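Local structure of putative outer membrane protein (LpxR) (3FID) at residues S80-W89 against L101-A112; R140-L151 against Y165-F176. The protein probably removes acyl chains from lipid A in the bacterial outer membrane, as a beta-barrel enzyme of the LpxR family that binds metal ions. One frame throughout, in Å; residues are numbered along the deposited sequence.

Interaction 1. Residues S80-W89 against L101-A112; sequences SAFLHTGLEW and LGTDIGVIGPDA. With ZN (zinc ion), chain E.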
# COMPACT_ATOMS: atom_id res chain seq x y z
N SER A 80 4.03 8.63 -12.76
CA SER A 80 5.12 8.76 -11.79
C SER A 80 5.48 7.40 -11.18
O SER A 80 4.74 6.44 -11.30
CB SER A 80 4.79 9.78 -10.67
OG SER A 80 3.76 9.28 -9.82
N ALA A 81 6.63 7.33 -10.53
CA ALA A 81 6.95 6.15 -9.72
C ALA A 81 7.72 6.53 -8.47
O ALA A 81 8.40 7.56 -8.41
CB ALA A 81 7.71 5.08 -10.55
N PHE A 82 7.57 5.69 -7.45
CA PHE A 82 8.18 5.89 -6.15
C PHE A 82 9.01 4.62 -5.88
O PHE A 82 8.46 3.54 -5.80
CB PHE A 82 7.04 6.05 -5.14
CG PHE A 82 7.48 6.13 -3.69
CD1 PHE A 82 8.67 6.75 -3.33
CD2 PHE A 82 6.63 5.64 -2.70
CE1 PHE A 82 9.03 6.88 -1.98
CE2 PHE A 82 6.98 5.73 -1.35
CZ PHE A 82 8.19 6.36 -1.00
N LEU A 83 10.32 4.78 -5.78
CA LEU A 83 11.24 3.65 -5.49
C LEU A 83 11.80 3.87 -4.09
O LEU A 83 12.28 4.95 -3.79
CB LEU A 83 12.39 3.66 -6.49
CG LEU A 83 13.48 2.60 -6.31
CD1 LEU A 83 13.02 1.14 -6.65
CD2 LEU A 83 14.60 3.06 -7.25
N HIS A 84 11.70 2.88 -3.22
CA HIS A 84 11.99 3.16 -1.81
C HIS A 84 12.55 1.96 -1.07
O HIS A 84 12.35 0.83 -1.45
CB HIS A 84 10.77 3.73 -1.07
CG HIS A 84 9.48 2.99 -1.33
ND1 HIS A 84 8.80 2.31 -0.35
CD2 HIS A 84 8.74 2.87 -2.46
CE1 HIS A 84 7.69 1.80 -0.86
NE2 HIS A 84 7.64 2.10 -2.15
N THR A 85 13.31 2.24 -0.01
CA THR A 85 13.82 1.18 0.83
C THR A 85 13.76 1.72 2.23
O THR A 85 13.87 2.90 2.44
CB THR A 85 15.27 0.74 0.43
OG1 THR A 85 15.71 -0.31 1.30
CG2 THR A 85 16.27 1.90 0.48
N GLY A 86 13.61 0.85 3.22
CA GLY A 86 13.68 1.37 4.56
C GLY A 86 13.75 0.31 5.63
O GLY A 86 13.83 -0.87 5.34
N LEU A 87 13.65 0.77 6.87
CA LEU A 87 13.70 -0.06 8.05
C LEU A 87 12.53 0.34 8.94
O LEU A 87 12.13 1.52 8.97
CB LEU A 87 14.99 0.24 8.82
CG LEU A 87 16.29 -0.30 8.21
CD1 LEU A 87 17.47 0.41 8.88
CD2 LEU A 87 16.37 -1.83 8.38
N GLU A 88 12.00 -0.62 9.70
CA GLU A 88 10.89 -0.33 10.60
C GLU A 88 10.93 -1.19 11.86
O GLU A 88 11.19 -2.38 11.78
CB GLU A 88 9.60 -0.63 9.87
CG GLU A 88 8.34 -0.19 10.56
CD GLU A 88 7.15 -0.84 9.92
OE1 GLU A 88 6.82 -1.98 10.31
OE2 GLU A 88 6.56 -0.22 9.00
N TRP A 89 10.62 -0.58 13.00
CA TRP A 89 10.42 -1.26 14.28
C TRP A 89 8.92 -1.53 14.45
O TRP A 89 8.11 -0.63 14.27
CB TRP A 89 10.96 -0.35 15.39
CG TRP A 89 10.85 -0.92 16.76
CD1 TRP A 89 9.97 -0.55 17.74
CD2 TRP A 89 11.67 -1.94 17.32
NE1 TRP A 89 10.19 -1.30 18.89
CE2 TRP A 89 11.23 -2.16 18.65
CE3 TRP A 89 12.74 -2.70 16.82
CZ2 TRP A 89 11.82 -3.11 19.49
CZ3 TRP A 89 13.32 -3.67 17.66
CH2 TRP A 89 12.86 -3.85 18.98
N LEU A 101 7.45 2.22 14.06
CA LEU A 101 8.24 3.42 13.79
C LEU A 101 9.17 3.07 12.65
O LEU A 101 9.89 2.09 12.75
CB LEU A 101 9.08 3.80 15.02
CG LEU A 101 8.36 4.46 16.20
CD1 LEU A 101 9.28 4.49 17.42
CD2 LEU A 101 7.93 5.86 15.79
N GLY A 102 9.16 3.85 11.57
CA GLY A 102 9.96 3.51 10.40
C GLY A 102 10.51 4.71 9.66
O GLY A 102 10.00 5.83 9.79
N THR A 103 11.57 4.47 8.90
CA THR A 103 12.13 5.50 8.01
C THR A 103 12.47 4.89 6.67
O THR A 103 13.12 3.84 6.63
CB THR A 103 13.40 6.14 8.62
OG1 THR A 103 13.10 6.67 9.91
CG2 THR A 103 13.91 7.28 7.74
N ASP A 104 12.01 5.53 5.58
CA ASP A 104 12.40 5.19 4.20
C ASP A 104 13.33 6.25 3.63
O ASP A 104 13.24 7.41 3.99
CB ASP A 104 11.18 5.15 3.25
CG ASP A 104 10.50 3.81 3.22
OD1 ASP A 104 9.92 3.44 2.18
OD2 ASP A 104 10.56 3.10 4.26
N ILE A 105 14.19 5.83 2.71
CA ILE A 105 14.77 6.76 1.76
C ILE A 105 14.25 6.36 0.40
O ILE A 105 14.00 5.19 0.11
CB ILE A 105 16.32 6.75 1.81
CG1 ILE A 105 16.85 5.31 1.72
CG2 ILE A 105 16.77 7.48 3.08
CD1 ILE A 105 18.42 5.16 1.83
N GLY A 106 14.03 7.35 -0.45
CA GLY A 106 13.62 7.04 -1.79
C GLY A 106 13.61 8.21 -2.73
O GLY A 106 14.09 9.33 -2.42
N VAL A 107 13.02 7.95 -3.89
CA VAL A 107 12.90 8.93 -4.98
C VAL A 107 11.56 8.78 -5.69
O VAL A 107 11.06 7.66 -5.88
CB VAL A 107 14.09 8.87 -6.01
CG1 VAL A 107 14.27 7.45 -6.62
CG2 VAL A 107 13.94 9.99 -7.11
N ILE A 108 10.95 9.92 -6.03
CA ILE A 108 9.85 9.96 -7.00
C ILE A 108 10.38 10.76 -8.18
O ILE A 108 10.90 11.87 -7.99
CB ILE A 108 8.60 10.67 -6.41
CG1 ILE A 108 8.05 9.86 -5.22
CG2 ILE A 108 7.54 10.85 -7.47
CD1 ILE A 108 7.05 10.64 -4.33
N GLY A 109 10.26 10.21 -9.38
CA GLY A 109 10.81 10.86 -10.58
C GLY A 109 11.30 9.81 -11.54
O GLY A 109 11.13 8.61 -11.29
N PRO A 110 11.87 10.23 -12.69
CA PRO A 110 12.43 9.25 -13.64
C PRO A 110 13.42 8.23 -13.00
O PRO A 110 13.44 7.07 -13.40
CB PRO A 110 13.15 10.15 -14.65
CG PRO A 110 12.40 11.40 -14.63
CD PRO A 110 12.00 11.62 -13.19
N ASP A 111 14.19 8.66 -12.01
CA ASP A 111 15.15 7.79 -11.31
C ASP A 111 14.50 6.61 -10.57
O ASP A 111 15.16 5.62 -10.28
CB ASP A 111 16.00 8.60 -10.32
CG ASP A 111 16.96 9.57 -11.02
OD1 ASP A 111 16.89 9.66 -12.27
OD2 ASP A 111 17.75 10.24 -10.31
N ALA A 112 13.19 6.70 -10.32
CA ALA A 112 12.46 5.60 -9.67
C ALA A 112 12.23 4.42 -10.62
O ALA A 112 11.88 3.32 -10.18
CB ALA A 112 11.15 6.12 -9.07
ZN ZN E . 9.06 1.95 1.69
O HOH W 1 10.26 1.92 6.75
O HOH W 2 6.96 2.19 2.51
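Strands 80-89 and 101-108 pair as the two arms of an antiparallel hairpin in the wall of an outer-membrane beta-barrel, and H84 and D104, one from each arm, share a zinc ion. Paired backbone bonds run between L83 and V107, T85 and I105, L87 and T103, and W89 and L101. Zinc is held by H84 ND1 at 2.1 Å and D104 OD1 at 1.8 Å, with a water and H54 of the adjoining strand 49-60 as further ligands. The imidazole and carboxylate planes lie 32° apart. H84 has its ring folded back between the backbone N and carbonyl carbon (chi1 46°), which puts ND1 on the metal, while NE2 hydrogen-bonds D58; this second-shell carboxylate probably helps fix the ring's rotation and may make it a stronger donor to zinc. The second oxygen of D104 forms a salt bridge with K146. One face of the H84 ring is packed against F82: F82 CE2 stands 3.5 Å above the imidazole plane, over its centre. Further along, I108 CG1 meets F82 CD1 at 3.7 Å, approaching the ring obliquely. On the opposite face of the sheet from H84, T85 CG2 and I105 CG1 lie side by side 3.7 Å apart. Beyond the strand the chain turns at G109, and the short 3-10 segment 110-112 sets A112 CB against L83 CB at 3.8 Å. A second water, not bound to the metal, lies within hydrogen-bonding distance of L87 O (2.9 Å) and D104 OD2 (2.8 Å).

Interaction 2. Residues R140-L151 against Y165-F176; sequences RYGYTAKGMVSL and YPEVSAVGGNLF. With CXE (pentaethylene glycol monodecyl ether), chain M.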
# COMPACT_ATOMS: atom_id res chain seq x y z
N ARG A 140 12.54 14.00 -7.27
CA ARG A 140 12.78 14.54 -5.94
C ARG A 140 13.16 13.37 -5.07
O ARG A 140 12.42 12.40 -4.98
CB ARG A 140 11.58 15.28 -5.35
CG ARG A 140 11.91 15.78 -3.95
CD ARG A 140 10.78 16.48 -3.29
NE ARG A 140 10.44 17.74 -3.94
CZ ARG A 140 9.44 18.52 -3.52
NH1 ARG A 140 8.70 18.15 -2.47
NH2 ARG A 140 9.18 19.65 -4.16
N TYR A 141 14.34 13.46 -4.47
CA TYR A 141 14.87 12.44 -3.57
C TYR A 141 14.43 12.86 -2.21
O TYR A 141 14.31 14.06 -1.93
CB TYR A 141 16.40 12.42 -3.62
CG TYR A 141 16.91 11.58 -4.74
CD1 TYR A 141 17.25 10.24 -4.54
CD2 TYR A 141 17.05 12.12 -6.03
CE1 TYR A 141 17.69 9.43 -5.60
CE2 TYR A 141 17.51 11.33 -7.09
CZ TYR A 141 17.83 9.98 -6.86
OH TYR A 141 18.28 9.21 -7.89
N GLY A 142 14.17 11.89 -1.34
CA GLY A 142 13.71 12.25 -0.02
C GLY A 142 13.63 11.10 0.95
O GLY A 142 14.16 10.03 0.71
N TYR A 143 12.95 11.36 2.05
CA TYR A 143 12.79 10.40 3.11
C TYR A 143 11.32 10.42 3.54
O TYR A 143 10.62 11.43 3.33
CB TYR A 143 13.70 10.79 4.28
CG TYR A 143 13.20 12.00 5.04
CD1 TYR A 143 13.46 13.30 4.57
CD2 TYR A 143 12.44 11.86 6.21
CE1 TYR A 143 12.99 14.42 5.24
CE2 TYR A 143 11.97 12.98 6.90
CZ TYR A 143 12.26 14.25 6.41
OH TYR A 143 11.79 15.37 7.07
N THR A 144 10.86 9.31 4.10
CA THR A 144 9.60 9.31 4.82
C THR A 144 9.90 8.89 6.26
O THR A 144 10.74 8.04 6.48
CB THR A 144 8.49 8.40 4.17
OG1 THR A 144 8.87 7.00 4.22
CG2 THR A 144 8.29 8.79 2.71
N ALA A 145 9.24 9.54 7.22
CA ALA A 145 9.27 9.14 8.63
C ALA A 145 7.86 8.68 8.94
O ALA A 145 6.91 9.40 8.66
CB ALA A 145 9.63 10.35 9.51
N LYS A 146 7.74 7.47 9.49
CA LYS A 146 6.44 6.81 9.61
C LYS A 146 6.19 6.36 11.04
O LYS A 146 7.09 5.88 11.72
CB LYS A 146 6.38 5.58 8.69
CG LYS A 146 6.53 5.92 7.20
CD LYS A 146 6.49 4.68 6.35
CE LYS A 146 7.82 3.99 6.33
NZ LYS A 146 7.71 2.69 5.62
N GLY A 147 4.95 6.46 11.48
CA GLY A 147 4.64 5.94 12.82
C GLY A 147 3.20 5.49 12.87
O GLY A 147 2.35 6.04 12.16
N MET A 148 2.94 4.47 13.70
CA MET A 148 1.57 4.01 13.93
C MET A 148 1.41 3.61 15.39
O MET A 148 2.33 3.04 15.98
CB MET A 148 1.24 2.83 13.01
CG MET A 148 -0.21 2.37 13.10
SD MET A 148 -0.50 0.90 12.12
CE MET A 148 -0.35 -0.28 13.47
N VAL A 149 0.26 3.94 15.97
CA VAL A 149 -0.14 3.32 17.23
C VAL A 149 -1.56 2.79 17.14
O VAL A 149 -2.44 3.44 16.60
CB VAL A 149 0.04 4.27 18.45
CG1 VAL A 149 -0.79 5.52 18.30
CG2 VAL A 149 -0.34 3.54 19.75
N SER A 150 -1.75 1.60 17.71
CA SER A 150 -3.03 0.91 17.65
C SER A 150 -3.33 0.37 19.03
O SER A 150 -2.44 -0.15 19.69
CB SER A 150 -2.92 -0.28 16.68
OG SER A 150 -4.16 -0.96 16.58
N LEU A 151 -4.58 0.52 19.48
CA LEU A 151 -5.07 -0.24 20.62
C LEU A 151 -5.51 -1.59 20.09
O LEU A 151 -5.88 -1.72 18.92
CB LEU A 151 -6.24 0.48 21.29
CG LEU A 151 -5.96 1.88 21.83
CD1 LEU A 151 -7.29 2.53 22.21
CD2 LEU A 151 -5.01 1.84 23.03
N TYR A 165 -9.34 -2.76 16.22
CA TYR A 165 -8.02 -2.14 16.32
C TYR A 165 -8.07 -0.69 15.87
O TYR A 165 -7.73 -0.41 14.72
CB TYR A 165 -6.98 -2.95 15.52
CG TYR A 165 -7.00 -4.43 15.87
CD1 TYR A 165 -7.70 -5.34 15.09
CD2 TYR A 165 -6.34 -4.89 17.00
CE1 TYR A 165 -7.73 -6.70 15.43
CE2 TYR A 165 -6.37 -6.22 17.34
CZ TYR A 165 -7.07 -7.11 16.56
OH TYR A 165 -7.10 -8.43 16.93
N PRO A 166 -8.50 0.23 16.76
CA PRO A 166 -8.45 1.64 16.40
C PRO A 166 -7.00 2.10 16.45
O PRO A 166 -6.19 1.61 17.29
CB PRO A 166 -9.32 2.31 17.47
CG PRO A 166 -9.19 1.46 18.66
CD PRO A 166 -9.04 0.03 18.12
N GLU A 167 -6.65 2.98 15.51
CA GLU A 167 -5.26 3.34 15.25
C GLU A 167 -5.13 4.78 14.77
O GLU A 167 -6.07 5.37 14.19
CB GLU A 167 -4.61 2.33 14.26
CG GLU A 167 -5.24 2.29 12.83
CD GLU A 167 -4.68 3.35 11.90
OE1 GLU A 167 -3.56 3.85 12.11
OE2 GLU A 167 -5.42 3.68 10.88
N VAL A 168 -3.96 5.36 15.05
CA VAL A 168 -3.51 6.64 14.49
C VAL A 168 -2.17 6.42 13.78
O VAL A 168 -1.29 5.71 14.29
CB VAL A 168 -3.34 7.73 15.60
CG1 VAL A 168 -2.88 9.07 14.99
CG2 VAL A 168 -4.66 7.93 16.33
N SER A 169 -2.03 7.01 12.59
CA SER A 169 -0.80 6.91 11.83
C SER A 169 -0.31 8.27 11.42
O SER A 169 -1.09 9.20 11.28
CB SER A 169 -1.02 6.08 10.57
OG SER A 169 -1.14 4.71 10.91
N ALA A 170 0.99 8.36 11.17
CA ALA A 170 1.58 9.63 10.77
C ALA A 170 2.75 9.37 9.83
O ALA A 170 3.58 8.46 10.06
CB ALA A 170 2.01 10.42 12.01
N VAL A 171 2.80 10.15 8.76
CA VAL A 171 3.93 10.14 7.81
C VAL A 171 4.38 11.58 7.61
O VAL A 171 3.56 12.48 7.49
CB VAL A 171 3.53 9.49 6.44
CG1 VAL A 171 4.68 9.50 5.45
CG2 VAL A 171 3.08 8.04 6.67
N GLY A 172 5.70 11.79 7.58
CA GLY A 172 6.24 13.11 7.26
C GLY A 172 7.46 13.01 6.36
O GLY A 172 7.98 11.92 6.12
N GLY A 173 7.92 14.17 5.91
CA GLY A 173 9.04 14.26 4.98
C GLY A 173 8.67 15.10 3.76
O GLY A 173 7.65 15.79 3.76
N ASN A 174 9.50 15.00 2.72
CA ASN A 174 9.38 15.88 1.55
C ASN A 174 8.73 15.20 0.35
O ASN A 174 8.62 15.78 -0.74
CB ASN A 174 10.76 16.48 1.18
CG ASN A 174 11.80 15.41 0.77
OD1 ASN A 174 11.83 14.29 1.31
ND2 ASN A 174 12.71 15.79 -0.16
N LEU A 175 8.25 13.97 0.56
CA LEU A 175 7.55 13.25 -0.49
C LEU A 175 6.07 13.08 -0.13
O LEU A 175 5.20 13.45 -0.93
CB LEU A 175 8.20 11.88 -0.74
CG LEU A 175 9.71 11.82 -1.00
CD1 LEU A 175 10.11 10.42 -1.24
CD2 LEU A 175 10.04 12.66 -2.22
N PHE A 176 5.79 12.51 1.05
CA PHE A 176 4.42 12.36 1.58
C PHE A 176 4.34 12.81 3.03
O PHE A 176 5.24 12.54 3.85
CB PHE A 176 3.94 10.90 1.54
CG PHE A 176 4.07 10.24 0.19
CD1 PHE A 176 3.04 10.34 -0.77
CD2 PHE A 176 5.21 9.52 -0.12
CE1 PHE A 176 3.17 9.71 -2.01
CE2 PHE A 176 5.34 8.88 -1.33
CZ PHE A 176 4.33 8.97 -2.30
C1 CXE M . 1.88 4.53 27.73
C2 CXE M . 1.26 5.58 26.82
C3 CXE M . -0.09 5.13 26.28
C4 CXE M . -0.30 5.56 24.83
C5 CXE M . -1.79 5.60 24.45
C6 CXE M . -1.94 5.58 22.93
C7 CXE M . -3.37 5.27 22.46
C8 CXE M . -3.54 5.67 21.00
C9 CXE M . -4.71 4.99 20.29
C10 CXE M . -5.49 5.99 19.44
O11 CXE M . -6.50 5.33 18.69
C12 CXE M . -7.71 6.09 18.55
C13 CXE M . -8.04 6.38 17.08
O14 CXE M . -9.45 6.27 16.82
C15 CXE M . -9.79 6.38 15.44
C16 CXE M . -11.02 5.53 15.09
O17 CXE M . -11.80 6.21 14.09
C18 CXE M . -12.29 5.39 13.02
C19 CXE M . -13.03 6.24 11.99
O20 CXE M . -12.41 6.14 10.69
C21 CXE M . -12.94 7.03 9.71
C22 CXE M . -13.57 6.19 8.61
O23 CXE M . -14.03 6.98 7.51
C24 CXE M . -15.13 6.37 6.84
C25 CXE M . -16.26 7.36 6.77
O26 CXE M . -17.43 6.71 6.28
O HOH W 3 7.89 12.04 2.87
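A second antiparallel hairpin of the barrel wall joins 140-151 to 165-176, with N174 bridging to the other strand at one end and a detergent lying against the other. Paired backbone bonds link A145 with G172, G147 with A170 and V149 with V168, and L151 N adds one more to P166 O. Beyond the A145-G172 pair, side-chain bonds take over. The side-chain amide of N174 stands in for a backbone partner: its ND2 donates to Y141 O at 2.9 Å and its OD1 accepts from Y143 N at 3.2 Å, so both ends of the amide are used. R140, bent at chi3 (-67°), runs alongside N174 in the opposite sense and gives NH1 to N174 O at 2.9 Å, the acceptor lying in the guanidinium plane. The Y143 ring folds over the chain there, with G173 CA above its face, 3.9 Å from the centroid, in a CH-pi contact. On the inward-facing row, S169 OG donates to E167 OE1 at 2.8 Å and also lies 3.3 Å from M148 CG. V149 and V168 on the other face, together with L151 at the strand end, pack against the decyl ether detergent, where L151 CG is 3.7 Å from CXE C9. Apolar side chains thus meet the detergent's alkyl chain, consistent with a lipid-facing surface, whereas at N174 directed polar bonds replace the strand ladder.

How the interactions relate
The two hairpins follow one another along the chain, interaction 1 closing before interaction 2 opens, and their centres lie 12 Å apart. They are neighbours in the barrel wall because strand 97-108 pairs with strand 140-157, so the four strands run on without a gap, with helix 114-125 lying between the hairpins in sequence. G106 O and G142 N, 2.8 Å apart, mark this seam, and D111 OD2 probably hydrogen-bonds Y141 OH beyond it. K146 of 140-151 brings the second hairpin to the zinc site. The rings of F82 and F176 meet as well, bringing the two hairpins together beside the zinc; the metal site is thus built from, and flanked by, neighbouring strands of the wall.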